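Local coordinates for protein acyl-coenzyme A oxidase 1 (Yarrowia lipolytica, PDB 5Y9D) that catalyses the FAD-dependent oxidation of saturated acyl-CoAs to (2E)-enoyl-CoAs, passing electrons to oxygen to give hydrogen peroxide, in peroxisomal fatty acid beta-oxidation, at residues L128-N133 with Q161-F166; A211-H216 with G264-W269; K89-R94 with M122-R127. All coordinates share one frame; numbering follows the deposited sequence.

Contact 1 of 3, residues L128-N133 with Q161-F166; sequences LSIHNN and QFYGCF. With FAD (flavin-adenine dinucleotide), chain C.
H131 and Y163 lie against each other across this contact, H131 on helix 122-142 and Y163 in the loop that runs into strand 166-167. Their ring planes are only 28° from parallel, but the rings are slid so far apart, with centroids 5.0 Å from each other, that they barely overlap. What covers the phenol ring is instead the CB of H131, which sits over one face, 4.1 Å from the centroid and offset toward the rim, in a CH-pi contact. With CG anti to the backbone N (chi1 160°), the imidazole reaches past Y163 to G164, whose N donates to H131 ND1 at 3.1 Å. This bond is bent (141°), and the donor is tilted out of the ring plane; it is consistent with an ND1 that carries no proton. G164 lies close to the ring, and a CB here would probably crowd ND1.

I130 comes to the same phenol from another direction: its CD1 meets the ring edge, 3.7 Å from Y163 CE2, and the two side chains cross at about a right angle. The same methyl touches C165 CB at 4.0 Å and packs closely on the carbonyl of G164. Beyond the ring, the Y163 hydroxyl comes alongside the CA of L128 and is hydrogen-bonded to the carbonyl of R127, the residue just before L128.

Where the loop becomes strand 166-167, F166 O accepts a hydrogen bond from FAD N3 at 3.2 Å, while the edge of the F166 ring faces FAD O2. The contact thus presses the loop entering the beta domain onto the N-terminal helical domain, and delivers a backbone carbonyl to the pyrimidine side of the isoalloxazine in the flavin site of the acyl-CoA oxidase fold.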
loop_
_atom_site.group_PDB
_atom_site.type_symbol
_atom_site.label_atom_id
_atom_site.label_comp_id
_atom_site.label_asym_id
_atom_site.label_seq_id
_atom_site.Cartn_x
_atom_site.Cartn_y
_atom_site.Cartn_z
ATOM N N LEU A 128 14.755 17.780 8.316
ATOM C CA LEU A 128 14.710 19.103 8.872
ATOM C C LEU A 128 13.810 19.103 10.100
ATOM O O LEU A 128 14.063 19.745 11.110
ATOM C CB LEU A 128 14.155 20.044 7.817
ATOM C CG LEU A 128 14.094 21.508 8.185
ATOM C CD1 LEU A 128 15.445 21.984 8.664
ATOM C CD2 LEU A 128 13.647 22.278 6.959
ATOM N N SER A 129 12.735 18.369 9.976
ATOM C CA SER A 129 11.647 18.437 10.904
ATOM C C SER A 129 12.046 17.932 12.305
ATOM O O SER A 129 11.690 18.549 13.291
ATOM C CB SER A 129 10.487 17.656 10.302
ATOM O OG SER A 129 9.393 17.628 11.154
ATOM N N ILE A 130 12.830 16.860 12.398
ATOM C CA ILE A 130 13.235 16.343 13.703
ATOM C C ILE A 130 13.942 17.369 14.614
ATOM O O ILE A 130 13.962 17.225 15.837
ATOM C CB ILE A 130 14.099 15.053 13.592
ATOM C CG1 ILE A 130 15.368 15.314 12.761
ATOM C CG2 ILE A 130 13.283 13.871 13.019
ATOM C CD1 ILE A 130 16.547 15.742 13.603
ATOM N N HIS A 131 14.531 18.389 14.032
ATOM C CA HIS A 131 15.198 19.401 14.835
ATOM C C HIS A 131 14.279 20.542 15.099
ATOM O O HIS A 131 14.005 20.923 16.241
ATOM C CB HIS A 131 16.414 19.949 14.107
ATOM C CG HIS A 131 16.856 21.260 14.630
ATOM N ND1 HIS A 131 17.657 21.376 15.740
ATOM C CD2 HIS A 131 16.599 22.518 14.214
ATOM C CE1 HIS A 131 17.885 22.649 15.984
ATOM N NE2 HIS A 131 17.256 23.365 15.070
ATOM N N ASN A 132 13.786 21.092 14.005
ATOM C CA ASN A 132 13.066 22.344 14.017
ATOM C C ASN A 132 11.624 22.154 14.481
ATOM O O ASN A 132 11.094 23.035 15.104
ATOM C CB ASN A 132 13.199 22.968 12.643
ATOM C CG ASN A 132 11.984 23.697 12.217
ATOM O OD1 ASN A 132 11.173 23.179 11.468
ATOM N ND2 ASN A 132 11.849 24.911 12.679
ATOM N N ASN A 133 11.024 20.990 14.245
ATOM C CA ASN A 133 9.677 20.638 14.798
ATOM C C ASN A 133 9.803 19.887 16.135
ATOM O O ASN A 133 9.416 20.400 17.166
ATOM C CB ASN A 133 8.823 19.832 13.757
ATOM C CG ASN A 133 7.526 19.222 14.339
ATOM O OD1 ASN A 133 6.705 19.920 14.936
ATOM N ND2 ASN A 133 7.313 17.913 14.103
ATOM N N GLN A 161 26.400 25.139 14.882
ATOM C CA GLN A 161 27.201 24.323 15.759
ATOM C C GLN A 161 26.294 23.434 16.571
ATOM O O GLN A 161 26.674 22.938 17.599
ATOM C CB GLN A 161 28.037 25.200 16.670
ATOM C CG GLN A 161 28.927 26.165 15.927
ATOM C CD GLN A 161 30.231 26.425 16.628
ATOM O OE1 GLN A 161 30.655 25.663 17.472
ATOM N NE2 GLN A 161 30.874 27.508 16.272
ATOM N N PHE A 162 25.065 23.280 16.121
ATOM C CA PHE A 162 24.064 22.584 16.878
ATOM C C PHE A 162 23.046 21.927 15.962
ATOM O O PHE A 162 22.437 22.600 15.165
ATOM C CB PHE A 162 23.376 23.615 17.755
ATOM C CG PHE A 162 22.617 23.037 18.886
ATOM C CD1 PHE A 162 21.447 22.354 18.660
ATOM C CD2 PHE A 162 23.061 23.184 20.173
ATOM C CE1 PHE A 162 20.740 21.822 19.700
ATOM C CE2 PHE A 162 22.351 22.657 21.219
ATOM C CZ PHE A 162 21.192 21.977 20.983
ATOM N N TYR A 163 22.847 20.627 16.090
ATOM C CA TYR A 163 21.733 19.973 15.440
ATOM C C TYR A 163 21.002 19.050 16.392
ATOM O O TYR A 163 21.602 18.216 17.004
ATOM C CB TYR A 163 22.160 19.238 14.173
ATOM C CG TYR A 163 21.049 19.166 13.174
ATOM C CD1 TYR A 163 20.848 20.180 12.280
ATOM C CD2 TYR A 163 20.181 18.102 13.153
ATOM C CE1 TYR A 163 19.821 20.137 11.381
ATOM C CE2 TYR A 163 19.148 18.049 12.258
ATOM C CZ TYR A 163 18.976 19.066 11.382
ATOM O OH TYR A 163 17.954 19.035 10.490
ATOM N N GLY A 164 19.696 19.177 16.482
ATOM C CA GLY A 164 18.955 18.507 17.505
ATOM C C GLY A 164 18.260 17.293 16.954
ATOM O O GLY A 164 18.106 17.159 15.742
ATOM N N CYS A 165 17.851 16.397 17.841
ATOM C CA CYS A 165 16.979 15.275 17.467
ATOM C C CYS A 165 16.101 14.885 18.662
ATOM O O CYS A 165 16.201 15.479 19.738
ATOM C CB CYS A 165 17.802 14.087 16.990
ATOM S SG CYS A 165 18.705 13.264 18.333
ATOM N N PHE A 166 15.268 13.873 18.490
ATOM C CA PHE A 166 14.155 13.607 19.408
ATOM C C PHE A 166 14.168 12.139 19.761
ATOM O O PHE A 166 13.761 11.318 18.987
ATOM C CB PHE A 166 12.857 14.020 18.695
ATOM C CG PHE A 166 11.591 13.840 19.500
ATOM C CD1 PHE A 166 11.056 14.891 20.208
ATOM C CD2 PHE A 166 10.880 12.655 19.446
ATOM C CE1 PHE A 166 9.873 14.755 20.898
ATOM C CE2 PHE A 166 9.673 12.513 20.124
ATOM C CZ PHE A 166 9.183 13.562 20.853
HETATM P PA FAD C . 4.035 -0.854 19.014
HETATM O O1A FAD C . 4.991 -1.884 19.430
HETATM O O2A FAD C . 3.451 0.084 19.977
HETATM O O5B FAD C . 2.856 -1.576 18.276
HETATM C C5B FAD C . 2.999 -2.722 17.459
HETATM C C4B FAD C . 1.644 -3.142 16.913
HETATM O O4B FAD C . 0.806 -3.561 17.976
HETATM C C3B FAD C . 0.930 -1.994 16.247
HETATM O O3B FAD C . 0.307 -2.450 15.064
HETATM C C2B FAD C . -0.149 -1.582 17.203
HETATM O O2B FAD C . -1.292 -1.171 16.485
HETATM C C1B FAD C . -0.407 -2.837 17.994
HETATM N N9A FAD C . -0.760 -2.466 19.368
HETATM C C8A FAD C . 0.033 -1.864 20.244
HETATM N N7A FAD C . -0.601 -1.660 21.398
HETATM C C5A FAD C . -1.836 -2.139 21.271
HETATM C C6A FAD C . -3.043 -2.243 22.116
HETATM N N6A FAD C . -3.059 -1.787 23.372
HETATM N N1A FAD C . -4.122 -2.817 21.592
HETATM C C2A FAD C . -4.126 -3.276 20.353
HETATM N N3A FAD C . -3.086 -3.215 19.530
HETATM C C4A FAD C . -1.932 -2.666 19.925
HETATM N N1 FAD C . 10.542 7.817 17.179
HETATM C C2 FAD C . 11.138 8.866 17.741
HETATM O O2 FAD C . 11.037 9.016 18.950
HETATM N N3 FAD C . 11.837 9.749 17.046
HETATM C C4 FAD C . 11.990 9.659 15.740
HETATM O O4 FAD C . 12.642 10.479 15.114
HETATM C C4X FAD C . 11.365 8.540 15.045
HETATM N N5 FAD C . 11.481 8.394 13.735
HETATM C C5X FAD C . 10.914 7.362 13.131
HETATM C C6 FAD C . 11.077 7.231 11.782
HETATM C C7 FAD C . 10.512 6.183 11.127
HETATM C C7M FAD C . 10.690 6.085 9.643
HETATM C C8 FAD C . 9.721 5.193 11.889
HETATM C C8M FAD C . 9.074 4.025 11.220
HETATM C C9 FAD C . 9.559 5.323 13.240
HETATM C C9A FAD C . 10.137 6.371 13.892
HETATM N N10 FAD C . 9.992 6.513 15.270
HETATM C C10 FAD C . 10.610 7.598 15.868
HETATM C "C1'" FAD C . 9.238 5.555 16.067
HETATM C "C2'" FAD C . 7.749 5.576 15.763
HETATM O "O2'" FAD C . 7.123 6.653 16.426
HETATM C "C3'" FAD C . 7.145 4.267 16.212
HETATM O "O3'" FAD C . 7.238 3.370 15.125
HETATM C "C4'" FAD C . 5.682 4.370 16.560
HETATM O "O4'" FAD C . 5.514 5.096 17.769
HETATM C "C5'" FAD C . 5.077 2.983 16.699
HETATM O "O5'" FAD C . 5.642 2.338 17.814
HETATM P P FAD C . 5.987 0.807 17.862
HETATM O O1P FAD C . 6.633 0.385 16.637
HETATM O O2P FAD C . 6.655 0.639 19.153
HETATM O O3P FAD C . 4.613 0.040 17.853
#

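Contact 2 of 3, residues A211-H216 with G264-W269; sequences AHTSTH and GVDNGW. With FAD (flavin-adenine dinucleotide), chain C.
This is a buried, mainly polar contact between two connecting pieces of the middle beta domain: the loop that follows strand 204-207 and the turn that leads into strand 268-272. D266 carries it from both its backbone and its side chain. Its carbonyl O accepts from A211 N at 3.3 Å, the donor standing above the carbonyl plane, while the carboxylate turns to the next amide, with OD2 2.7 Å from H212 N. The position of OD2 is less certain, because it is modelled too close to T213. The carboxylate is put there by a CG held between the backbone N and the carbonyl carbon (chi1 59°). A211 adds an apolar contact: its CB rests 3.7 Å from G268 CA and 4.0 Å from D266 CB, and G268, lacking a side chain, lets the alanine come this near. The side chain of N267, pointing away from the 211-216 loop, comes close to the flavin near FAD C6. D266 OD1 is also in a salt bridge with NE of R127, on helix 122-142. A buried carboxylate that accepts a backbone N-H and faces an arginine is probably stabilised in its charged form, holding the 211-216 loop and the helical domain to one residue.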
loop_
_atom_site.group_PDB
_atom_site.type_symbol
_atom_site.label_atom_id
_atom_site.label_comp_id
_atom_site.label_asym_id
_atom_site.label_seq_id
_atom_site.Cartn_x
_atom_site.Cartn_y
_atom_site.Cartn_z
ATOM N N ALA A 211 21.915 9.055 13.550
ATOM C CA ALA A 211 22.970 8.216 13.019
ATOM C C ALA A 211 24.171 9.040 12.661
ATOM O O ALA A 211 25.273 8.739 13.074
ATOM C CB ALA A 211 22.495 7.398 11.840
ATOM N N HIS A 212 23.943 10.139 11.976
ATOM C CA HIS A 212 25.023 10.865 11.354
ATOM C C HIS A 212 25.079 12.371 11.599
ATOM O O HIS A 212 26.110 12.971 11.351
ATOM C CB HIS A 212 24.926 10.639 9.856
ATOM C CG HIS A 212 25.573 9.378 9.381
ATOM N ND1 HIS A 212 26.502 8.673 10.127
ATOM C CD2 HIS A 212 25.485 8.739 8.191
ATOM C CE1 HIS A 212 26.939 7.648 9.415
ATOM N NE2 HIS A 212 26.344 7.670 8.240
ATOM N N THR A 213 24.005 13.010 12.059
ATOM C CA THR A 213 23.979 14.481 11.992
ATOM C C THR A 213 23.807 15.250 13.324
ATOM O O THR A 213 24.425 16.296 13.540
ATOM C CB THR A 213 23.008 14.963 10.876
ATOM O OG1 THR A 213 22.492 16.269 11.155
ATOM C CG2 THR A 213 21.890 14.083 10.713
ATOM N N SER A 214 23.011 14.721 14.224
ATOM C CA SER A 214 22.669 15.441 15.426
ATOM C C SER A 214 23.779 15.498 16.424
ATOM O O SER A 214 24.493 14.484 16.634
ATOM C CB SER A 214 21.467 14.820 16.075
ATOM O OG SER A 214 20.349 15.080 15.266
ATOM N N THR A 215 23.912 16.687 17.035
ATOM C CA THR A 215 24.862 16.902 18.137
ATOM C C THR A 215 24.222 16.762 19.513
ATOM O O THR A 215 24.868 16.386 20.463
ATOM C CB THR A 215 25.405 18.301 18.085
ATOM O OG1 THR A 215 24.296 19.199 18.172
ATOM C CG2 THR A 215 26.164 18.487 16.783
ATOM N N HIS A 216 22.948 17.115 19.598
ATOM C CA HIS A 216 22.225 17.099 20.846
ATOM C C HIS A 216 20.999 16.302 20.604
ATOM O O HIS A 216 20.571 16.178 19.450
ATOM C CB HIS A 216 21.860 18.510 21.249
ATOM C CG HIS A 216 23.011 19.267 21.807
ATOM N ND1 HIS A 216 24.040 19.745 21.021
ATOM C CD2 HIS A 216 23.318 19.606 23.078
ATOM C CE1 HIS A 216 24.929 20.354 21.790
ATOM N NE2 HIS A 216 24.517 20.274 23.040
ATOM N N GLY A 264 16.841 9.122 2.653
ATOM C CA GLY A 264 17.676 10.277 2.929
ATOM C C GLY A 264 17.719 10.696 4.371
ATOM O O GLY A 264 18.433 11.621 4.695
ATOM N N VAL A 265 16.959 10.036 5.245
ATOM C CA VAL A 265 16.884 10.378 6.677
ATOM C C VAL A 265 17.742 9.375 7.392
ATOM O O VAL A 265 17.590 8.197 7.169
ATOM C CB VAL A 265 15.448 10.286 7.228
ATOM C CG1 VAL A 265 15.356 10.766 8.691
ATOM C CG2 VAL A 265 14.503 11.091 6.361
ATOM N N ASP A 266 18.640 9.850 8.254
ATOM C CA ASP A 266 19.654 8.999 8.868
ATOM C C ASP A 266 19.193 8.580 10.245
ATOM O O ASP A 266 19.595 9.140 11.253
ATOM C CB ASP A 266 21.000 9.722 8.941
ATOM C CG ASP A 266 20.930 11.006 9.736
ATOM O OD1 ASP A 266 19.987 11.814 9.533
ATOM O OD2 ASP A 266 21.829 11.198 10.575
ATOM N N ASN A 267 18.319 7.595 10.272
ATOM C CA ASN A 267 17.695 7.191 11.500
ATOM C C ASN A 267 18.696 6.292 12.176
ATOM O O ASN A 267 19.218 5.343 11.573
ATOM C CB ASN A 267 16.375 6.467 11.256
ATOM C CG ASN A 267 15.284 7.401 10.807
ATOM O OD1 ASN A 267 14.481 7.879 11.612
ATOM N ND2 ASN A 267 15.249 7.686 9.506
ATOM N N GLY A 268 18.978 6.620 13.420
ATOM C CA GLY A 268 19.979 5.905 14.167
ATOM C C GLY A 268 19.438 5.328 15.468
ATOM O O GLY A 268 18.339 5.657 15.934
ATOM N N TRP A 269 20.246 4.469 16.061
ATOM C CA TRP A 269 19.965 3.955 17.380
ATOM C C TRP A 269 21.005 4.545 18.346
ATOM O O TRP A 269 22.104 4.914 17.907
ATOM C CB TRP A 269 19.977 2.443 17.360
ATOM C CG TRP A 269 21.228 1.826 16.897
ATOM C CD1 TRP A 269 21.456 1.294 15.677
ATOM C CD2 TRP A 269 22.420 1.619 17.655
ATOM N NE1 TRP A 269 22.705 0.764 15.608
ATOM C CE2 TRP A 269 23.337 0.948 16.803
ATOM C CE3 TRP A 269 22.813 1.937 18.974
ATOM C CZ2 TRP A 269 24.662 0.602 17.212
ATOM C CZ3 TRP A 269 24.106 1.558 19.405
ATOM C CH2 TRP A 269 25.019 0.899 18.516
HETATM P PA FAD C . 4.035 -0.854 19.014
HETATM O O1A FAD C . 4.991 -1.884 19.430
HETATM O O2A FAD C . 3.451 0.084 19.977
HETATM O O5B FAD C . 2.856 -1.576 18.276
HETATM C C5B FAD C . 2.999 -2.722 17.459
HETATM C C4B FAD C . 1.644 -3.142 16.913
HETATM O O4B FAD C . 0.806 -3.561 17.976
HETATM C C3B FAD C . 0.930 -1.994 16.247
HETATM O O3B FAD C . 0.307 -2.450 15.064
HETATM C C2B FAD C . -0.149 -1.582 17.203
HETATM O O2B FAD C . -1.292 -1.171 16.485
HETATM C C1B FAD C . -0.407 -2.837 17.994
HETATM N N9A FAD C . -0.760 -2.466 19.368
HETATM C C8A FAD C . 0.033 -1.864 20.244
HETATM N N7A FAD C . -0.601 -1.660 21.398
HETATM C C5A FAD C . -1.836 -2.139 21.271
HETATM C C6A FAD C . -3.043 -2.243 22.116
HETATM N N6A FAD C . -3.059 -1.787 23.372
HETATM N N1A FAD C . -4.122 -2.817 21.592
HETATM C C2A FAD C . -4.126 -3.276 20.353
HETATM N N3A FAD C . -3.086 -3.215 19.530
HETATM C C4A FAD C . -1.932 -2.666 19.925
HETATM N N1 FAD C . 10.542 7.817 17.179
HETATM C C2 FAD C . 11.138 8.866 17.741
HETATM O O2 FAD C . 11.037 9.016 18.950
HETATM N N3 FAD C . 11.837 9.749 17.046
HETATM C C4 FAD C . 11.990 9.659 15.740
HETATM O O4 FAD C . 12.642 10.479 15.114
HETATM C C4X FAD C . 11.365 8.540 15.045
HETATM N N5 FAD C . 11.481 8.394 13.735
HETATM C C5X FAD C . 10.914 7.362 13.131
HETATM C C6 FAD C . 11.077 7.231 11.782
HETATM C C7 FAD C . 10.512 6.183 11.127
HETATM C C7M FAD C . 10.690 6.085 9.643
HETATM C C8 FAD C . 9.721 5.193 11.889
HETATM C C8M FAD C . 9.074 4.025 11.220
HETATM C C9 FAD C . 9.559 5.323 13.240
HETATM C C9A FAD C . 10.137 6.371 13.892
HETATM N N10 FAD C . 9.992 6.513 15.270
HETATM C C10 FAD C . 10.610 7.598 15.868
HETATM C "C1'" FAD C . 9.238 5.555 16.067
HETATM C "C2'" FAD C . 7.749 5.576 15.763
HETATM O "O2'" FAD C . 7.123 6.653 16.426
HETATM C "C3'" FAD C . 7.145 4.267 16.212
HETATM O "O3'" FAD C . 7.238 3.370 15.125
HETATM C "C4'" FAD C . 5.682 4.370 16.560
HETATM O "O4'" FAD C . 5.514 5.096 17.769
HETATM C "C5'" FAD C . 5.077 2.983 16.699
HETATM O "O5'" FAD C . 5.642 2.338 17.814
HETATM P P FAD C . 5.987 0.807 17.862
HETATM O O1P FAD C . 6.633 0.385 16.637
HETATM O O2P FAD C . 6.655 0.639 19.153
HETATM O O3P FAD C . 4.613 0.040 17.853
#

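Contact 3 of 3, residues K89-R94 with M122-R127; sequences KQTMER and MSTRTR
M92 and R127 form one close-packed part of this helix crossing, T91 and T124 the other. Segments 89-94 of helix 84-98 and 122-127 of helix 122-142 approach to 9.0 Å between axes and cross at -58°. Near the crossing point, CG2 of T91, anti to its own N (its chi1, to OG1, is -56°), is pushed against the facing helix, 3.5 Å from T124 CA and 3.8 Å from R127 CB. One turn on, R94 CB packs 3.4 Å from T124 OG1, a hydroxyl that is hydrogen-bonded to D121; the R94 guanidinium itself leads away to salt bridges with D79 and D121.

R127 reaches across to helix 84-98 on a chain bent at chi2. M92 crosses it at about a right angle and, folded at its own chi2 and chi3, lays CG over one face of the guanidinium, 3.1 Å from R127 NH2, with CE 3.3 Å from R127 NE. The polar atoms of the guanidinium have other partners: besides the bridge to D266, NH1 donates to the carbonyls of R88 and G264, and NH2 meets Y686 of the second subunit. Replacing R127 with an alanine would probably strip D266 of its charge partner, leave the R88 and G264 carbonyls short of a donor, and open a gap beside M92.

The outer side is looser. K89, Q90 and E93 are partly exposed and make no contact with 122-127; K89 points away, and K89 and E93 pack on the second subunit. R125, likewise directed away, is in a salt bridge with D318 of helix 306-334. The crossing therefore sits with helix 107-118 beside T124, helix 306-334 behind M122 and R125, and the turn before strand 268-272 against S123 and R127.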
loop_
_atom_site.group_PDB
_atom_site.type_symbol
_atom_site.label_atom_id
_atom_site.label_comp_id
_atom_site.label_asym_id
_atom_site.label_seq_id
_atom_site.Cartn_x
_atom_site.Cartn_y
_atom_site.Cartn_z
ATOM N N LYS A 89 23.184 12.250 1.357
ATOM C CA LYS A 89 23.998 13.425 1.139
ATOM C C LYS A 89 23.185 14.594 0.609
ATOM O O LYS A 89 23.326 15.719 1.092
ATOM C CB LYS A 89 25.154 13.086 0.186
ATOM C CG LYS A 89 25.925 14.302 -0.289
ATOM C CD LYS A 89 27.148 13.908 -1.078
ATOM C CE LYS A 89 27.710 15.102 -1.827
ATOM N NZ LYS A 89 29.187 15.179 -1.644
ATOM N N GLN A 90 22.340 14.361 -0.378
ATOM C CA GLN A 90 21.598 15.493 -0.943
ATOM C C GLN A 90 20.495 16.029 -0.025
ATOM O O GLN A 90 20.149 17.191 -0.074
ATOM C CB GLN A 90 21.042 15.147 -2.299
ATOM C CG GLN A 90 19.820 14.251 -2.237
ATOM C CD GLN A 90 19.519 13.582 -3.579
ATOM O OE1 GLN A 90 20.303 13.701 -4.552
ATOM N NE2 GLN A 90 18.375 12.886 -3.641
ATOM N N THR A 91 19.958 15.184 0.828
ATOM C CA THR A 91 19.062 15.630 1.864
ATOM C C THR A 91 19.800 16.604 2.808
ATOM O O THR A 91 19.234 17.627 3.228
ATOM C CB THR A 91 18.505 14.427 2.621
ATOM O OG1 THR A 91 17.877 13.527 1.691
ATOM C CG2 THR A 91 17.509 14.841 3.661
ATOM N N MET A 92 21.067 16.318 3.113
ATOM C CA MET A 92 21.840 17.231 3.958
ATOM C C MET A 92 22.059 18.569 3.307
ATOM O O MET A 92 21.883 19.581 3.938
ATOM C CB MET A 92 23.197 16.662 4.351
ATOM C CG MET A 92 23.256 16.277 5.798
ATOM S SD MET A 92 22.870 17.620 6.921
ATOM C CE MET A 92 21.311 17.106 7.606
ATOM N N GLU A 93 22.472 18.571 2.050
ATOM C CA GLU A 93 22.527 19.821 1.295
ATOM C C GLU A 93 21.164 20.564 1.314
ATOM O O GLU A 93 21.114 21.800 1.520
ATOM C CB GLU A 93 22.925 19.557 -0.159
ATOM C CG GLU A 93 24.296 18.963 -0.330
ATOM C CD GLU A 93 24.538 18.426 -1.724
ATOM O OE1 GLU A 93 23.538 18.189 -2.447
ATOM O OE2 GLU A 93 25.731 18.237 -2.097
ATOM N N ARG A 94 20.073 19.831 1.072
ATOM C CA ARG A 94 18.746 20.470 1.032
ATOM C C ARG A 94 18.363 21.066 2.374
ATOM O O ARG A 94 17.895 22.184 2.445
ATOM C CB ARG A 94 17.679 19.530 0.478
ATOM C CG ARG A 94 17.953 19.208 -0.988
ATOM C CD ARG A 94 17.076 18.114 -1.528
ATOM N NE ARG A 94 17.580 17.589 -2.790
ATOM C CZ ARG A 94 16.993 16.628 -3.499
ATOM N NH1 ARG A 94 15.850 16.086 -3.096
ATOM N NH2 ARG A 94 17.554 16.205 -4.622
ATOM N N MET A 122 9.916 13.911 0.798
ATOM C CA MET A 122 9.709 13.565 2.170
ATOM C C MET A 122 10.996 13.402 2.990
ATOM O O MET A 122 10.967 13.696 4.179
ATOM C CB MET A 122 8.764 12.359 2.266
ATOM C CG MET A 122 7.281 12.809 2.283
ATOM S SD MET A 122 6.018 11.572 1.879
ATOM C CE MET A 122 5.658 11.876 0.142
ATOM N N SER A 123 12.124 13.005 2.392
ATOM C CA SER A 123 13.326 12.790 3.186
ATOM C C SER A 123 13.828 14.124 3.829
ATOM O O SER A 123 14.103 14.179 5.031
ATOM C CB SER A 123 14.406 12.093 2.352
ATOM O OG SER A 123 14.088 10.709 2.095
ATOM N N THR A 124 13.896 15.203 3.050
ATOM C CA THR A 124 14.385 16.490 3.575
ATOM C C THR A 124 13.372 17.065 4.561
ATOM O O THR A 124 13.718 17.714 5.550
ATOM C CB THR A 124 14.546 17.541 2.474
ATOM O OG1 THR A 124 15.485 17.100 1.492
ATOM C CG2 THR A 124 15.004 18.872 3.078
ATOM N N ARG A 125 12.105 16.860 4.268
ATOM C CA ARG A 125 11.104 17.346 5.151
ATOM C C ARG A 125 11.322 16.718 6.537
ATOM O O ARG A 125 11.463 17.418 7.510
ATOM C CB ARG A 125 9.730 17.051 4.562
ATOM C CG ARG A 125 8.591 17.700 5.304
ATOM C CD ARG A 125 7.976 16.745 6.322
ATOM N NE ARG A 125 7.012 17.478 7.137
ATOM C CZ ARG A 125 5.785 17.796 6.748
ATOM N NH1 ARG A 125 5.366 17.444 5.555
ATOM N NH2 ARG A 125 4.987 18.478 7.565
ATOM N N THR A 126 11.459 15.399 6.610
ATOM C CA THR A 126 11.662 14.746 7.893
ATOM C C THR A 126 12.983 15.141 8.567
ATOM O O THR A 126 13.030 15.367 9.805
ATOM C CB THR A 126 11.634 13.240 7.715
ATOM O OG1 THR A 126 10.395 12.884 7.127
ATOM C CG2 THR A 126 11.770 12.519 9.043
ATOM N N ARG A 127 14.048 15.214 7.757
ATOM C CA ARG A 127 15.380 15.447 8.292
ATOM C C ARG A 127 15.513 16.865 8.856
ATOM O O ARG A 127 16.272 17.127 9.774
ATOM C CB ARG A 127 16.459 15.174 7.247
ATOM C CG ARG A 127 17.867 15.134 7.837
ATOM C CD ARG A 127 18.683 14.054 7.187
ATOM N NE ARG A 127 20.082 14.087 7.567
ATOM C CZ ARG A 127 21.092 13.704 6.781
ATOM N NH1 ARG A 127 20.888 13.266 5.531
ATOM N NH2 ARG A 127 22.331 13.760 7.253
#

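How the contacts relate
Read from the N terminus, the three contacts follow in series, none nested in or crossing another. Contact 3 closes first, bringing helix 84-98 onto the start of helix 122-142 across a mostly helical connection. Contact 1 opens at the very next residue of that helix and closes a second loop, returning the chain to the helix as it enters strand 166-167. Contact 2 comes last, closing a largely strand-built excursion within the beta domain. Helix 122-142 thus serves contacts 1 and 3, while Y163, probably bonded to T215, joins contact 1 to contact 2. R127 draws all three together, so helical and beta domains meet beside the flavin and the second subunit.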